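Local structure of thiosulfate sulfurtransferase RDL2, mitochondrial (Saccharomyces cerevisiae, 6K6R) at residues A[93-98]-A[122-127]. The protein catalyses the transfer of sulfane sulfur from thiosulfate to cyanide, yielding thiocyanate and sulfite in mitochondria. Sequence-based numbering, arbitrary orientation.
Sequences FAKPPH and YGYENT
With CG set anti to the carbonyl carbon in both His98 (chi1 -65°) and Tyr124 (chi1 -68°), the two rings meet face to face. Their centroids lie 4.2 Å apart with the planes at 20°; His98 ND1 sits over the centre of the phenol, whereas Tyr124 CZ falls toward the rim of the imidazole, which makes this an offset stack. The imidazole edge that carries ND1 and CE1 meets backbone, CE1 standing 3.0 Å from Tyr122 O and ND1 3.6 Å from Gly123 C. Gly123 turns with a positive phi, and its carbonyl carbon lies in the plane of that edge.

Both segments are loops that follow a helix and lead into neighbouring parallel strands, 101-104 and 127-129, of the rhodanese-fold sheet. Tyr124 is buried where the loops meet, its side chain touching Leu102 and Ala119. Its hydroxyl donates to Pro96 O; the 2.4 Å modelled from Tyr124 OH is very short, so the exact length is doubtful. Pro96 CG packs 4.1 Å from Tyr124 CE1, and Lys95 passes the hydroxyl with its CG before its NZ bonds to Leu80 O and Leu82 O. Nearer strand 127-129, one water bridges His98 O (3.0 Å from the water oxygen) and Asn126 N, accepting from the latter.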
loop_
_atom_site.group_PDB
_atom_site.type_symbol
_atom_site.label_atom_id
_atom_site.label_comp_id
_atom_site.label_asym_id
_atom_site.label_seq_id
_atom_site.Cartn_x
_atom_site.Cartn_y
_atom_site.Cartn_z
ATOM N N PHE A 93 6.612 -12.243 0.632
ATOM C CA PHE A 93 7.339 -11.347 -0.255
ATOM C C PHE A 93 8.362 -10.592 0.583
ATOM O O PHE A 93 8.331 -10.627 1.816
ATOM C CB PHE A 93 6.410 -10.393 -1.026
ATOM C CG PHE A 93 5.532 -9.535 -0.155
ATOM C CD1 PHE A 93 6.022 -8.376 0.427
ATOM C CD2 PHE A 93 4.203 -9.869 0.048
ATOM C CE1 PHE A 93 5.209 -7.581 1.214
ATOM C CE2 PHE A 93 3.386 -9.077 0.834
ATOM C CZ PHE A 93 3.890 -7.932 1.418
ATOM N N ALA A 94 9.279 -9.917 -0.100
ATOM C CA ALA A 94 10.385 -9.264 0.586
ATOM C C ALA A 94 9.898 -8.058 1.380
ATOM O O ALA A 94 9.029 -7.305 0.930
ATOM C CB ALA A 94 11.452 -8.832 -0.418
ATOM N N LYS A 95 10.458 -7.883 2.570
ATOM C CA LYS A 95 10.208 -6.678 3.343
ATOM C C LYS A 95 10.770 -5.485 2.579
ATOM O O LYS A 95 11.980 -5.450 2.308
ATOM C CB LYS A 95 10.840 -6.770 4.730
ATOM C CG LYS A 95 10.829 -5.456 5.498
ATOM C CD LYS A 95 10.875 -5.682 7.001
ATOM C CE LYS A 95 11.682 -4.596 7.695
ATOM N NZ LYS A 95 11.108 -4.229 9.019
ATOM N N PRO A 96 9.946 -4.512 2.203
ATOM C CA PRO A 96 10.421 -3.413 1.358
ATOM C C PRO A 96 11.544 -2.646 2.029
ATOM O O PRO A 96 11.500 -2.396 3.243
ATOM C CB PRO A 96 9.174 -2.531 1.182
ATOM C CG PRO A 96 8.229 -2.955 2.263
ATOM C CD PRO A 96 8.511 -4.399 2.514
ATOM N N PRO A 97 12.580 -2.278 1.278
ATOM C CA PRO A 97 13.622 -1.411 1.840
ATOM C C PRO A 97 13.034 -0.079 2.275
ATOM O O PRO A 97 12.032 0.392 1.733
ATOM C CB PRO A 97 14.610 -1.239 0.680
ATOM C CG PRO A 97 14.346 -2.396 -0.230
ATOM C CD PRO A 97 12.885 -2.697 -0.100
ATOM N N HIS A 98 13.674 0.531 3.273
ATOM C CA HIS A 98 13.140 1.752 3.863
ATOM C C HIS A 98 13.283 2.967 2.956
ATOM O O HIS A 98 12.779 4.039 3.306
ATOM C CB HIS A 98 13.816 2.010 5.209
ATOM C CG HIS A 98 13.518 0.964 6.237
ATOM N ND1 HIS A 98 12.595 1.149 7.243
ATOM C CD2 HIS A 98 14.013 -0.285 6.406
ATOM C CE1 HIS A 98 12.538 0.062 7.992
ATOM N NE2 HIS A 98 13.390 -0.823 7.505
ATOM N N TYR A 122 8.232 3.217 11.610
ATOM C CA TYR A 122 9.207 2.147 11.445
ATOM C C TYR A 122 10.355 2.531 10.522
ATOM O O TYR A 122 11.101 1.651 10.081
ATOM C CB TYR A 122 8.521 0.882 10.925
ATOM C CG TYR A 122 7.644 0.199 11.950
ATOM C CD1 TYR A 122 8.135 -0.121 13.208
ATOM C CD2 TYR A 122 6.325 -0.123 11.660
ATOM C CE1 TYR A 122 7.340 -0.745 14.148
ATOM C CE2 TYR A 122 5.520 -0.745 12.595
ATOM C CZ TYR A 122 6.033 -1.053 13.837
ATOM O OH TYR A 122 5.237 -1.672 14.772
ATOM N N GLY A 123 10.516 3.816 10.214
ATOM C CA GLY A 123 11.609 4.265 9.380
ATOM C C GLY A 123 11.276 4.464 7.918
ATOM O O GLY A 123 12.154 4.887 7.155
ATOM N N TYR A 124 10.047 4.170 7.496
ATOM C CA TYR A 124 9.622 4.408 6.116
ATOM C C TYR A 124 9.161 5.858 6.024
ATOM O O TYR A 124 7.996 6.179 6.264
ATOM C CB TYR A 124 8.524 3.434 5.708
ATOM C CG TYR A 124 8.975 1.993 5.595
ATOM C CD1 TYR A 124 9.522 1.506 4.415
ATOM C CD2 TYR A 124 8.848 1.117 6.667
ATOM C CE1 TYR A 124 9.932 0.190 4.305
ATOM C CE2 TYR A 124 9.257 -0.200 6.567
ATOM C CZ TYR A 124 9.798 -0.659 5.384
ATOM O OH TYR A 124 10.206 -1.969 5.279
ATOM N N GLU A 125 10.088 6.749 5.675
ATOM C CA GLU A 125 9.802 8.176 5.648
ATOM C C GLU A 125 9.404 8.690 4.267
ATOM O O GLU A 125 9.047 9.866 4.142
ATOM C CB GLU A 125 11.009 8.972 6.163
ATOM C CG GLU A 125 11.757 8.302 7.309
ATOM C CD GLU A 125 11.069 8.481 8.652
ATOM O OE1 GLU A 125 10.074 9.236 8.729
ATOM O OE2 GLU A 125 11.530 7.877 9.639
ATOM N N ASN A 126 9.455 7.847 3.240
ATOM C CA ASN A 126 8.980 8.186 1.900
ATOM C C ASN A 126 7.663 7.442 1.693
ATOM O O ASN A 126 7.657 6.238 1.425
ATOM C CB ASN A 126 10.016 7.812 0.843
ATOM C CG ASN A 126 9.741 8.459 -0.501
ATOM O OD1 ASN A 126 8.827 9.272 -0.638
ATOM N ND2 ASN A 126 10.533 8.095 -1.504
ATOM N N THR A 127 6.547 8.155 1.837
ATOM C CA THR A 127 5.227 7.543 1.792
ATOM C C THR A 127 4.288 8.355 0.910
ATOM O O THR A 127 4.513 9.537 0.639
ATOM C CB THR A 127 4.605 7.409 3.195
ATOM O OG1 THR A 127 4.298 8.710 3.711
ATOM C CG2 THR A 127 5.550 6.694 4.150
HETATM O O HOH W 1 9.943 4.810 2.785
#